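Local coordinates for protein MS5a (Brassica napus, PDB 6L77) that is linked to meiosis and, through its cystatin-like folds, appears to enhance papain rather than inhibit it, although its molecular function is not established, at residues 209-214 / 218-223; 74-77 / 81-84; 116-121 / 125-130; 131-136 / 161-166. All coordinates share one frame; numbering follows the deposited sequence.

Contact 1. Residues 209-214 / 218-223; sequences RRTVEP and CVCLLG
The antiparallel hairpin of strands 201-212 and 219-227, in the middle of the long cystatin-like sheet, brings R209-V212 alongside V219-L222. R209 N bonds to L222 O at 2.7 Å, and L222 N returns the bond to R209 O. T211 and C220 form the next hydrogen-bonded pair, with 2.9 Å from C220 N to T211 O, and E213 N reaches C218 O at the same 2.9 Å. Between the R209-L222 and T211-C220 pairs, R210 and L221 are a non-hydrogen-bonded pair whose side chains run abreast: with CG anti to the backbone N (chi1 -179°), R210 lays its aliphatic stem on the leucine, CB lying 3.6 Å from L221 CD2. R210 CG also meets V219 CG1 at 3.9 Å. On the other face T211 OG1 sits 3.4 Å from C220 CB, and R209 runs beside L222, whose CD2 approaches the edge of the guanidinium. The charged ends go beyond the hairpin: R209 to the D104 carboxylate (salt bridge) and the D107 carbonyl, R210 to the R184 carbonyl and Y142 OH by hydrogen bonds and to W138 by a cation-pi contact. R210 and V219 touch helix 12-29, whereas strands 82-88 and 186-195 flank the hairpin in the sheet.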
loop_
_atom_site.group_PDB
_atom_site.type_symbol
_atom_site.label_atom_id
_atom_site.label_comp_id
_atom_site.label_asym_id
_atom_site.label_seq_id
_atom_site.Cartn_x
_atom_site.Cartn_y
_atom_site.Cartn_z
ATOM N N ARG A 209 -2.686 -8.009 1.807
ATOM C CA ARG A 209 -4.003 -7.854 2.409
ATOM C C ARG A 209 -4.094 -6.500 3.103
ATOM O O ARG A 209 -3.266 -6.176 3.963
ATOM C CB ARG A 209 -4.316 -8.967 3.407
ATOM C CG ARG A 209 -5.749 -8.854 3.919
ATOM C CD ARG A 209 -6.062 -9.861 5.013
ATOM N NE ARG A 209 -6.029 -11.230 4.520
ATOM C CZ ARG A 209 -5.101 -12.128 4.842
ATOM N NH1 ARG A 209 -4.116 -11.815 5.682
ATOM N NH2 ARG A 209 -5.170 -13.355 4.337
ATOM N N ARG A 210 -5.098 -5.717 2.727
ATOM C CA ARG A 210 -5.459 -4.497 3.432
ATOM C C ARG A 210 -6.670 -4.785 4.312
ATOM O O ARG A 210 -7.732 -5.170 3.811
ATOM C CB ARG A 210 -5.787 -3.364 2.455
ATOM C CG ARG A 210 -6.159 -2.049 3.162
ATOM C CD ARG A 210 -7.277 -1.315 2.401
ATOM N NE ARG A 210 -6.818 -0.826 1.101
ATOM C CZ ARG A 210 -7.617 -0.554 0.069
ATOM N NH1 ARG A 210 -8.929 -0.736 0.169
ATOM N NH2 ARG A 210 -7.096 -0.097 -1.067
ATOM N N THR A 211 -6.525 -4.576 5.611
ATOM C CA THR A 211 -7.665 -4.655 6.507
ATOM C C THR A 211 -7.861 -3.289 7.143
ATOM O O THR A 211 -6.889 -2.584 7.432
ATOM C CB THR A 211 -7.480 -5.756 7.563
ATOM O OG1 THR A 211 -6.268 -5.535 8.281
ATOM C CG2 THR A 211 -7.385 -7.095 6.878
ATOM N N VAL A 212 -9.122 -2.901 7.302
ATOM C CA VAL A 212 -9.502 -1.567 7.752
ATOM C C VAL A 212 -10.343 -1.728 9.008
ATOM O O VAL A 212 -11.313 -2.493 9.014
ATOM C CB VAL A 212 -10.279 -0.798 6.663
ATOM C CG1 VAL A 212 -10.599 0.622 7.130
ATOM C CG2 VAL A 212 -9.478 -0.756 5.353
ATOM N N GLU A 213 -9.977 -1.012 10.063
ATOM C CA GLU A 213 -10.703 -1.125 11.325
ATOM C C GLU A 213 -12.042 -0.409 11.198
ATOM O O GLU A 213 -12.069 0.770 10.826
ATOM C CB GLU A 213 -9.873 -0.528 12.467
ATOM C CG GLU A 213 -10.164 -1.119 13.842
ATOM C CD GLU A 213 -11.529 -0.738 14.392
ATOM O OE1 GLU A 213 -12.124 -1.558 15.129
ATOM O OE2 GLU A 213 -12.015 0.372 14.090
ATOM N N PRO A 214 -13.161 -1.066 11.528
ATOM C CA PRO A 214 -14.482 -0.521 11.149
ATOM C C PRO A 214 -14.791 0.878 11.666
ATOM O O PRO A 214 -15.446 1.652 10.958
ATOM C CB PRO A 214 -15.455 -1.559 11.724
ATOM C CG PRO A 214 -14.680 -2.827 11.718
ATOM C CD PRO A 214 -13.265 -2.437 12.058
ATOM N N CYS A 218 -8.365 2.670 10.887
ATOM C CA CYS A 218 -6.938 2.378 10.850
ATOM C C CYS A 218 -6.692 1.306 9.795
ATOM O O CYS A 218 -7.522 0.420 9.592
ATOM C CB CYS A 218 -6.452 1.921 12.228
ATOM S SG CYS A 218 -6.637 3.209 13.501
ATOM N N VAL A 219 -5.564 1.403 9.102
ATOM C CA VAL A 219 -5.287 0.569 7.935
ATOM C C VAL A 219 -4.095 -0.318 8.264
ATOM O O VAL A 219 -3.011 0.191 8.577
ATOM C CB VAL A 219 -5.003 1.411 6.685
ATOM C CG1 VAL A 219 -4.544 0.521 5.546
ATOM C CG2 VAL A 219 -6.264 2.196 6.279
ATOM N N CYS A 220 -4.293 -1.633 8.190
ATOM C CA CYS A 220 -3.225 -2.606 8.364
ATOM C C CYS A 220 -2.920 -3.256 7.019
ATOM O O CYS A 220 -3.840 -3.671 6.301
ATOM C CB CYS A 220 -3.619 -3.661 9.397
ATOM S SG CYS A 220 -2.433 -4.998 9.498
ATOM N N LEU A 221 -1.640 -3.297 6.655
ATOM C CA LEU A 221 -1.185 -3.980 5.451
ATOM C C LEU A 221 -0.309 -5.158 5.849
ATOM O O LEU A 221 0.621 -5.002 6.643
ATOM C CB LEU A 221 -0.408 -3.047 4.516
ATOM C CG LEU A 221 -1.137 -1.845 3.893
ATOM C CD1 LEU A 221 -0.331 -1.295 2.721
ATOM C CD2 LEU A 221 -2.532 -2.217 3.433
ATOM N N LEU A 222 -0.605 -6.328 5.290
ATOM C CA LEU A 222 0.207 -7.522 5.484
ATOM C C LEU A 222 0.472 -8.119 4.114
ATOM O O LEU A 222 -0.469 -8.382 3.364
ATOM C CB LEU A 222 -0.498 -8.534 6.386
ATOM C CG LEU A 222 0.298 -9.814 6.609
ATOM C CD1 LEU A 222 1.568 -9.502 7.376
ATOM C CD2 LEU A 222 -0.540 -10.851 7.358
ATOM N N GLY A 223 1.740 -8.346 3.785
ATOM C CA GLY A 223 2.083 -8.750 2.437
ATOM C C GLY A 223 3.254 -9.713 2.395
ATOM O O GLY A 223 4.071 -9.795 3.321
#

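Contact 2. Residues 74-77 / 81-84; sequences DQRS and IDFT
D74 pairs with T84 where strands 65-75 and 82-88 form a beta hairpin of the antiparallel sheet. Two backbone bonds join them, D74 N to T84 O and T84 N to D74 O, both 2.9 Å. Q75 lies opposite F83 as a non-hydrogen-bonded pair, with Q75 CA 4.0 Å from F83 CB; the amide of Q75 extends past the hairpin to Y17, P49 and R152, and the phenyl ring of F83 meets Y17 and I145 of helix 138-150. R76 makes the main polar connection. Its backbone N bonds to D82 O at 2.8 Å, and a bend at chi3 (-70°) folds the chain back across the paired strand. NE forms a salt bridge to D82 OD1 at 2.8 Å, approaching from above the carboxylate plane, and the guanidinium and carboxylate planes are 65° apart. NH1 and NH2 converge on T84 OG1 within the guanidinium plane, the NH2 bond measuring 2.9 Å. T84 OG1 is also bonded to the F102 carbonyl, so this one hydroxyl links the arginine to a neighbouring loop, and the several bonds hold the guanidinium against rotation. At S77, where the turn begins, CB packs on D82 CB; the buried backbone N of S77 has no partner, whereas a water bridges S77 O and D82 N, donating to S77 O at 2.8 Å.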
loop_
_atom_site.group_PDB
_atom_site.type_symbol
_atom_site.label_atom_id
_atom_site.label_comp_id
_atom_site.label_asym_id
_atom_site.label_seq_id
_atom_site.Cartn_x
_atom_site.Cartn_y
_atom_site.Cartn_z
ATOM N N ASP A 74 2.940 2.081 12.785
ATOM C CA ASP A 74 3.653 1.066 13.557
ATOM C C ASP A 74 4.091 -0.045 12.613
ATOM O O ASP A 74 3.281 -0.557 11.839
ATOM C CB ASP A 74 2.781 0.485 14.669
ATOM C CG ASP A 74 2.643 1.425 15.857
ATOM O OD1 ASP A 74 3.299 2.485 15.872
ATOM O OD2 ASP A 74 1.868 1.102 16.774
ATOM N N GLN A 75 5.363 -0.420 12.688
ATOM C CA GLN A 75 5.976 -1.346 11.747
ATOM C C GLN A 75 6.391 -2.605 12.488
ATOM O O GLN A 75 7.000 -2.524 13.558
ATOM C CB GLN A 75 7.187 -0.690 11.071
ATOM C CG GLN A 75 8.064 -1.612 10.238
ATOM C CD GLN A 75 9.194 -0.844 9.548
ATOM O OE1 GLN A 75 9.108 -0.520 8.364
ATOM N NE2 GLN A 75 10.251 -0.545 10.292
ATOM N N ARG A 76 6.056 -3.768 11.926
ATOM C CA ARG A 76 6.315 -5.030 12.602
ATOM C C ARG A 76 7.280 -5.934 11.854
ATOM O O ARG A 76 7.623 -7.000 12.372
ATOM C CB ARG A 76 5.005 -5.790 12.853
ATOM C CG ARG A 76 4.076 -5.109 13.841
ATOM C CD ARG A 76 2.712 -5.796 13.880
ATOM N NE ARG A 76 1.940 -5.582 12.650
ATOM C CZ ARG A 76 1.195 -4.507 12.421
ATOM N NH1 ARG A 76 1.129 -3.541 13.330
ATOM N NH2 ARG A 76 0.521 -4.391 11.285
ATOM N N SER A 77 7.713 -5.566 10.650
ATOM C CA SER A 77 8.704 -6.371 9.950
ATOM C C SER A 77 9.557 -5.466 9.075
ATOM O O SER A 77 9.111 -4.403 8.636
ATOM C CB SER A 77 8.059 -7.474 9.093
ATOM O OG SER A 77 9.050 -8.192 8.383
ATOM N N ILE A 81 5.944 -6.689 3.940
ATOM C CA ILE A 81 4.956 -5.708 4.386
ATOM C C ILE A 81 4.282 -6.205 5.661
ATOM O O ILE A 81 3.716 -7.301 5.691
ATOM C CB ILE A 81 3.924 -5.438 3.292
ATOM C CG1 ILE A 81 4.571 -4.713 2.115
ATOM C CG2 ILE A 81 2.791 -4.602 3.860
ATOM C CD1 ILE A 81 3.573 -4.340 1.026
ATOM N N ASP A 82 4.341 -5.400 6.726
ATOM C CA ASP A 82 3.631 -5.730 7.969
ATOM C C ASP A 82 3.602 -4.449 8.819
ATOM O O ASP A 82 4.519 -4.204 9.599
ATOM C CB ASP A 82 4.308 -6.877 8.698
ATOM C CG ASP A 82 3.500 -7.378 9.873
ATOM O OD1 ASP A 82 2.438 -6.785 10.173
ATOM O OD2 ASP A 82 3.927 -8.376 10.494
ATOM N N PHE A 83 2.554 -3.639 8.644
ATOM C CA PHE A 83 2.500 -2.379 9.383
ATOM C C PHE A 83 1.066 -1.876 9.455
ATOM O O PHE A 83 0.203 -2.312 8.696
ATOM C CB PHE A 83 3.403 -1.317 8.742
ATOM C CG PHE A 83 2.975 -0.898 7.347
ATOM C CD1 PHE A 83 1.988 0.056 7.160
ATOM C CD2 PHE A 83 3.590 -1.444 6.232
ATOM C CE1 PHE A 83 1.613 0.442 5.882
ATOM C CE2 PHE A 83 3.220 -1.063 4.956
ATOM C CZ PHE A 83 2.231 -0.124 4.784
ATOM N N THR A 84 0.833 -0.923 10.360
ATOM C CA THR A 84 -0.476 -0.301 10.536
ATOM C C THR A 84 -0.327 1.213 10.524
ATOM O O THR A 84 0.510 1.761 11.255
ATOM C CB THR A 84 -1.125 -0.736 11.862
ATOM O OG1 THR A 84 -1.279 -2.160 11.881
ATOM C CG2 THR A 84 -2.506 -0.072 12.035
HETATM O O HOH W 1 7.009 -3.921 6.831
#

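Contact 3. Residues 116-121 / 125-130; sequences EAFADQ and LYKMQK
F118 of the short helix 115-119 is clasped between L125 and K127 of strand 124-127, the outermost strand at this end of the cystatin-like sheet. The tight part is the phenyl ring. Alternate strand residues come to opposite faces of it: L125 CD2 makes a CH-pi contact 4.2 Å from the F118 ring centroid, while L125 CB lies 3.7 Å from F118 CE1. Over the other face K127, extended beyond CG, passes over the rim of the ring, CE 3.4 Å from F118 CE1, and brings its ammonium over the centre in a cation-pi position, NZ 4.6 Å from the F118 centroid and 7° off the ring normal. K127 packs closely here although it is solvent-exposed. P113 also touches both F118 and L125. Replacing F118 with an alanine would probably leave the K127 ammonium without its aromatic partner and open a gap beside L125. The rest is looser: no hydrogen bond joins 116-121 to 125-130, and A117, itself buried, is less intimately packed, its CB 4.4 Å from L125 CD2, while the other leucine methyl, L125 CD1, rests 3.7 Å from the A117 carbonyl oxygen.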
loop_
_atom_site.group_PDB
_atom_site.type_symbol
_atom_site.label_atom_id
_atom_site.label_comp_id
_atom_site.label_asym_id
_atom_site.label_seq_id
_atom_site.Cartn_x
_atom_site.Cartn_y
_atom_site.Cartn_z
ATOM N N GLU A 116 -10.324 -22.072 -10.222
ATOM C CA GLU A 116 -11.411 -22.555 -9.379
ATOM C C GLU A 116 -11.813 -21.523 -8.330
ATOM O O GLU A 116 -12.966 -21.516 -7.886
ATOM C CB GLU A 116 -11.033 -23.883 -8.714
ATOM C CG GLU A 116 -9.612 -24.334 -8.991
ATOM C CD GLU A 116 -9.090 -25.251 -7.916
ATOM O OE1 GLU A 116 -9.770 -25.390 -6.876
ATOM O OE2 GLU A 116 -7.999 -25.827 -8.105
ATOM N N ALA A 117 -10.897 -20.633 -7.947
ATOM C CA ALA A 117 -11.262 -19.548 -7.042
ATOM C C ALA A 117 -12.249 -18.588 -7.706
ATOM O O ALA A 117 -13.210 -18.136 -7.073
ATOM C CB ALA A 117 -10.011 -18.800 -6.585
ATOM N N PHE A 118 -12.030 -18.270 -8.983
ATOM C CA PHE A 118 -12.989 -17.448 -9.715
ATOM C C PHE A 118 -14.340 -18.144 -9.838
ATOM O O PHE A 118 -15.390 -17.505 -9.695
ATOM C CB PHE A 118 -12.432 -17.109 -11.096
ATOM C CG PHE A 118 -11.187 -16.281 -11.048
ATOM C CD1 PHE A 118 -11.265 -14.906 -10.942
ATOM C CD2 PHE A 118 -9.938 -16.874 -11.090
ATOM C CE1 PHE A 118 -10.111 -14.129 -10.871
ATOM C CE2 PHE A 118 -8.785 -16.104 -11.030
ATOM C CZ PHE A 118 -8.873 -14.728 -10.927
ATOM N N ALA A 119 -14.336 -19.458 -10.096
ATOM C CA ALA A 119 -15.587 -20.190 -10.265
ATOM C C ALA A 119 -16.337 -20.387 -8.951
ATOM O O ALA A 119 -17.539 -20.663 -8.978
ATOM C CB ALA A 119 -15.316 -21.553 -10.916
ATOM N N ASP A 120 -15.655 -20.263 -7.812
ATOM C CA ASP A 120 -16.279 -20.407 -6.498
ATOM C C ASP A 120 -17.189 -19.211 -6.247
ATOM O O ASP A 120 -16.704 -18.104 -6.034
ATOM C CB ASP A 120 -15.194 -20.500 -5.426
ATOM C CG ASP A 120 -15.755 -20.666 -4.012
ATOM O OD1 ASP A 120 -16.978 -20.545 -3.795
ATOM O OD2 ASP A 120 -14.949 -20.937 -3.101
ATOM N N GLN A 121 -18.498 -19.430 -6.227
ATOM C CA GLN A 121 -19.408 -18.296 -6.137
ATOM C C GLN A 121 -19.490 -17.684 -4.741
ATOM O O GLN A 121 -20.165 -16.669 -4.565
ATOM C CB GLN A 121 -20.789 -18.708 -6.637
ATOM C CG GLN A 121 -20.761 -18.966 -8.132
ATOM C CD GLN A 121 -22.125 -19.207 -8.741
ATOM O OE1 GLN A 121 -23.160 -19.033 -8.094
ATOM N NE2 GLN A 121 -22.131 -19.614 -9.999
ATOM N N LEU A 125 -13.836 -12.044 -6.795
ATOM C CA LEU A 125 -12.539 -11.676 -7.352
ATOM C C LEU A 125 -12.725 -10.754 -8.550
ATOM O O LEU A 125 -13.610 -10.972 -9.378
ATOM C CB LEU A 125 -11.741 -12.930 -7.765
ATOM C CG LEU A 125 -11.206 -13.718 -6.559
ATOM C CD1 LEU A 125 -12.243 -14.698 -6.057
ATOM C CD2 LEU A 125 -9.918 -14.448 -6.910
ATOM N N TYR A 126 -11.884 -9.729 -8.635
ATOM C CA TYR A 126 -12.003 -8.687 -9.651
ATOM C C TYR A 126 -10.713 -8.658 -10.453
ATOM O O TYR A 126 -9.670 -8.249 -9.933
ATOM C CB TYR A 126 -12.286 -7.327 -9.001
ATOM C CG TYR A 126 -13.566 -7.322 -8.204
ATOM C CD1 TYR A 126 -13.630 -7.922 -6.950
ATOM C CD2 TYR A 126 -14.725 -6.740 -8.709
ATOM C CE1 TYR A 126 -14.812 -7.951 -6.230
ATOM C CE2 TYR A 126 -15.904 -6.753 -7.987
ATOM C CZ TYR A 126 -15.933 -7.355 -6.736
ATOM O OH TYR A 126 -17.100 -7.396 -5.996
ATOM N N LYS A 127 -10.783 -9.108 -11.707
ATOM C CA LYS A 127 -9.656 -9.037 -12.634
ATOM C C LYS A 127 -9.590 -7.625 -13.197
ATOM O O LYS A 127 -10.434 -7.231 -14.016
ATOM C CB LYS A 127 -9.798 -10.049 -13.771
ATOM C CG LYS A 127 -9.920 -11.503 -13.356
ATOM C CD LYS A 127 -9.920 -12.414 -14.594
ATOM C CE LYS A 127 -10.391 -13.829 -14.278
ATOM N NZ LYS A 127 -10.347 -14.730 -15.470
HETATM N N MSE A 128 -8.584 -6.872 -12.777
HETATM C CA MSE A 128 -8.495 -5.458 -13.132
HETATM C C MSE A 128 -7.967 -5.259 -14.542
HETATM O O MSE A 128 -7.178 -6.062 -15.040
HETATM C CB MSE A 128 -7.608 -4.711 -12.136
HETATM C CG MSE A 128 -8.193 -4.635 -10.725
HETATM SE SE MSE A 128 -10.090 -4.053 -10.736
HETATM C CE MSE A 128 -10.428 -4.180 -8.798
ATOM N N GLN A 129 -8.439 -4.198 -15.189
ATOM C CA GLN A 129 -7.938 -3.773 -16.485
ATOM C C GLN A 129 -6.846 -2.731 -16.266
ATOM O O GLN A 129 -6.776 -2.098 -15.216
ATOM C CB GLN A 129 -9.074 -3.190 -17.340
ATOM C CG GLN A 129 -8.751 -3.049 -18.821
ATOM C CD GLN A 129 -9.185 -1.705 -19.399
ATOM O OE1 GLN A 129 -8.351 -0.837 -19.683
ATOM N NE2 GLN A 129 -10.494 -1.532 -19.579
ATOM N N LYS A 130 -5.985 -2.567 -17.275
ATOM C CA LYS A 130 -4.906 -1.585 -17.191
ATOM C C LYS A 130 -5.427 -0.215 -16.789
ATOM O O LYS A 130 -4.827 0.463 -15.949
ATOM C CB LYS A 130 -4.183 -1.507 -18.538
ATOM C CG LYS A 130 -2.933 -0.656 -18.567
ATOM C CD LYS A 130 -2.087 -1.079 -19.772
ATOM C CE LYS A 130 -0.771 -0.327 -19.833
ATOM N NZ LYS A 130 -0.973 1.127 -20.084
#

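Contact 4. Residues 131-136 / 161-166; sequences SDWEEH and LKILDV
With chi1 at 65°, W133 places its CG between backbone N and carbonyl carbon, and the indole is directed from the helix at I163 and V166. I163 answers with CG2 anti to its backbone N, which points that methyl at the six-membered ring. The methyl lies over its centre as a CH-pi contact, I163 CG2 being 3.7 Å from the W133 six-ring centroid and 18° off its normal. The other isoleucine branch reaches the pyrrole end, where I163 CD1 is 3.9 Å from W133 CD1. V166 approaches obliquely at the benzo side, its CG2 3.6 Å from W133 CE3. The axes of helix segment 131-135 and strand segment 161-166 stand 106° apart, and strand 161-170 carries a classic beta bulge here: L164 and D165 both face R191. The extra residue lets I163 and V166, three positions apart, turn toward the same helix, with the side chains of L164 and D165 directed away from it. Between them the L164 carbonyl oxygen comes 3.6 Å from W133 CH2. A serine in place of W133 would probably open a gap beside I163 and V166 and strip the helix of its main hold on this strand. I139 and M143 of helix 138-150 extend the apolar patch, touching W133 and I163 respectively. At the helix end H136 ND1 donates to D132 O at 2.8 Å, in the plane of the imidazole.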
loop_
_atom_site.group_PDB
_atom_site.type_symbol
_atom_site.label_atom_id
_atom_site.label_comp_id
_atom_site.label_asym_id
_atom_site.label_seq_id
_atom_site.Cartn_x
_atom_site.Cartn_y
_atom_site.Cartn_z
ATOM N N SER A 131 -6.555 0.207 -17.373
ATOM C CA SER A 131 -7.132 1.490 -16.998
ATOM C C SER A 131 -7.501 1.523 -15.524
ATOM O O SER A 131 -7.382 2.575 -14.885
ATOM C CB SER A 131 -8.359 1.795 -17.858
ATOM O OG SER A 131 -9.406 0.877 -17.581
ATOM N N ASP A 132 -7.929 0.389 -14.960
ATOM C CA ASP A 132 -8.311 0.366 -13.545
ATOM C C ASP A 132 -7.135 0.711 -12.637
ATOM O O ASP A 132 -7.264 1.531 -11.714
ATOM C CB ASP A 132 -8.871 -1.003 -13.165
ATOM C CG ASP A 132 -10.224 -1.281 -13.784
ATOM O OD1 ASP A 132 -11.046 -0.348 -13.892
ATOM O OD2 ASP A 132 -10.459 -2.450 -14.152
ATOM N N TRP A 133 -5.981 0.068 -12.847
ATOM C CA TRP A 133 -4.873 0.386 -11.951
ATOM C C TRP A 133 -4.220 1.711 -12.307
ATOM O O TRP A 133 -3.724 2.402 -11.415
ATOM C CB TRP A 133 -3.828 -0.742 -11.906
ATOM C CG TRP A 133 -3.039 -1.068 -13.153
ATOM C CD1 TRP A 133 -2.035 -0.324 -13.730
ATOM C CD2 TRP A 133 -3.132 -2.271 -13.919
ATOM N NE1 TRP A 133 -1.529 -0.986 -14.829
ATOM C CE2 TRP A 133 -2.190 -2.180 -14.967
ATOM C CE3 TRP A 133 -3.938 -3.412 -13.831
ATOM C CZ2 TRP A 133 -2.022 -3.187 -15.903
ATOM C CZ3 TRP A 133 -3.774 -4.407 -14.766
ATOM C CH2 TRP A 133 -2.825 -4.289 -15.793
ATOM N N GLU A 134 -4.245 2.108 -13.579
ATOM C CA GLU A 134 -3.688 3.410 -13.920
ATOM C C GLU A 134 -4.473 4.542 -13.275
ATOM O O GLU A 134 -3.889 5.571 -12.919
ATOM C CB GLU A 134 -3.635 3.585 -15.434
ATOM C CG GLU A 134 -2.556 2.745 -16.086
ATOM C CD GLU A 134 -2.440 3.008 -17.573
ATOM O OE1 GLU A 134 -3.391 3.581 -18.152
ATOM O OE2 GLU A 134 -1.395 2.645 -18.159
ATOM N N GLU A 135 -5.779 4.368 -13.082
ATOM C CA GLU A 135 -6.574 5.417 -12.454
ATOM C C GLU A 135 -6.598 5.345 -10.931
ATOM O O GLU A 135 -7.114 6.271 -10.297
ATOM C CB GLU A 135 -8.006 5.389 -12.993
ATOM C CG GLU A 135 -8.105 5.897 -14.430
ATOM C CD GLU A 135 -9.327 5.371 -15.164
ATOM O OE1 GLU A 135 -9.536 5.770 -16.331
ATOM O OE2 GLU A 135 -10.069 4.551 -14.576
ATOM N N HIS A 136 -6.057 4.291 -10.316
ATOM C CA HIS A 136 -6.069 4.165 -8.859
ATOM C C HIS A 136 -4.666 3.785 -8.401
ATOM O O HIS A 136 -4.341 2.601 -8.304
ATOM C CB HIS A 136 -7.125 3.159 -8.419
ATOM C CG HIS A 136 -8.501 3.515 -8.891
ATOM N ND1 HIS A 136 -8.997 3.104 -10.109
ATOM C CD2 HIS A 136 -9.456 4.297 -8.339
ATOM C CE1 HIS A 136 -10.211 3.598 -10.276
ATOM N NE2 HIS A 136 -10.515 4.322 -9.216
ATOM N N LEU A 161 9.638 -0.698 -12.539
ATOM C CA LEU A 161 8.543 -1.630 -12.315
ATOM C C LEU A 161 7.419 -1.363 -13.303
ATOM O O LEU A 161 7.069 -0.207 -13.561
ATOM C CB LEU A 161 8.017 -1.509 -10.884
ATOM C CG LEU A 161 9.066 -1.654 -9.787
ATOM C CD1 LEU A 161 8.402 -1.610 -8.412
ATOM C CD2 LEU A 161 9.866 -2.949 -9.984
ATOM N N LYS A 162 6.845 -2.438 -13.842
ATOM C CA LYS A 162 5.748 -2.344 -14.801
ATOM C C LYS A 162 4.670 -3.351 -14.435
ATOM O O LYS A 162 4.921 -4.559 -14.453
ATOM C CB LYS A 162 6.246 -2.598 -16.226
ATOM C CG LYS A 162 5.134 -2.671 -17.254
ATOM C CD LYS A 162 5.680 -2.963 -18.633
ATOM C CE LYS A 162 4.567 -3.022 -19.658
ATOM N NZ LYS A 162 5.067 -3.504 -20.975
ATOM N N ILE A 163 3.463 -2.863 -14.145
ATOM C CA ILE A 163 2.368 -3.755 -13.770
ATOM C C ILE A 163 1.864 -4.514 -14.990
ATOM O O ILE A 163 1.606 -3.926 -16.048
ATOM C CB ILE A 163 1.229 -2.965 -13.111
ATOM C CG1 ILE A 163 1.719 -2.263 -11.844
ATOM C CG2 ILE A 163 0.077 -3.893 -12.792
ATOM C CD1 ILE A 163 0.674 -1.387 -11.194
ATOM N N LEU A 164 1.705 -5.829 -14.847
ATOM C CA LEU A 164 1.180 -6.656 -15.928
ATOM C C LEU A 164 -0.227 -7.164 -15.677
ATOM O O LEU A 164 -0.989 -7.320 -16.636
ATOM C CB LEU A 164 2.090 -7.864 -16.178
ATOM C CG LEU A 164 3.536 -7.554 -16.556
ATOM C CD1 LEU A 164 4.310 -8.844 -16.731
ATOM C CD2 LEU A 164 3.581 -6.727 -17.823
ATOM N N ASP A 165 -0.593 -7.417 -14.421
ATOM C CA ASP A 165 -1.889 -8.004 -14.110
ATOM C C ASP A 165 -2.186 -7.741 -12.643
ATOM O O ASP A 165 -1.269 -7.734 -11.813
ATOM C CB ASP A 165 -1.896 -9.510 -14.405
ATOM C CG ASP A 165 -3.291 -10.101 -14.418
ATOM O OD1 ASP A 165 -4.275 -9.322 -14.393
ATOM O OD2 ASP A 165 -3.399 -11.349 -14.456
ATOM N N VAL A 166 -3.457 -7.489 -12.333
ATOM C CA VAL A 166 -3.882 -7.207 -10.963
ATOM C C VAL A 166 -5.211 -7.911 -10.737
ATOM O O VAL A 166 -6.113 -7.816 -11.572
ATOM C CB VAL A 166 -4.027 -5.696 -10.683
ATOM C CG1 VAL A 166 -4.548 -5.456 -9.268
ATOM C CG2 VAL A 166 -2.706 -4.974 -10.871
#

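How the contacts relate
Along the chain the contacts follow one another as 2, 3, 4 and 1, but all reach one nine-stranded antiparallel sheet. Contacts 1 and 2 adjoin, their centres 10 Å apart: strands 82-88 and 219-227 are neighbours, probably bonded through L221 N to F83 O and G223 N to I81 O, so two hairpins form one stretch of sheet. Contacts 3 and 4, centres 16 Å apart, meet where M128 N probably bonds to V166 O. Contact 4 lies across the chain's centre from contacts 1 and 2, and about 28 Å separates the centres of contacts 2 and 3. One sheet runs from the central hairpins to the edge strand of contact 3, consistent with a cystatin-like fold.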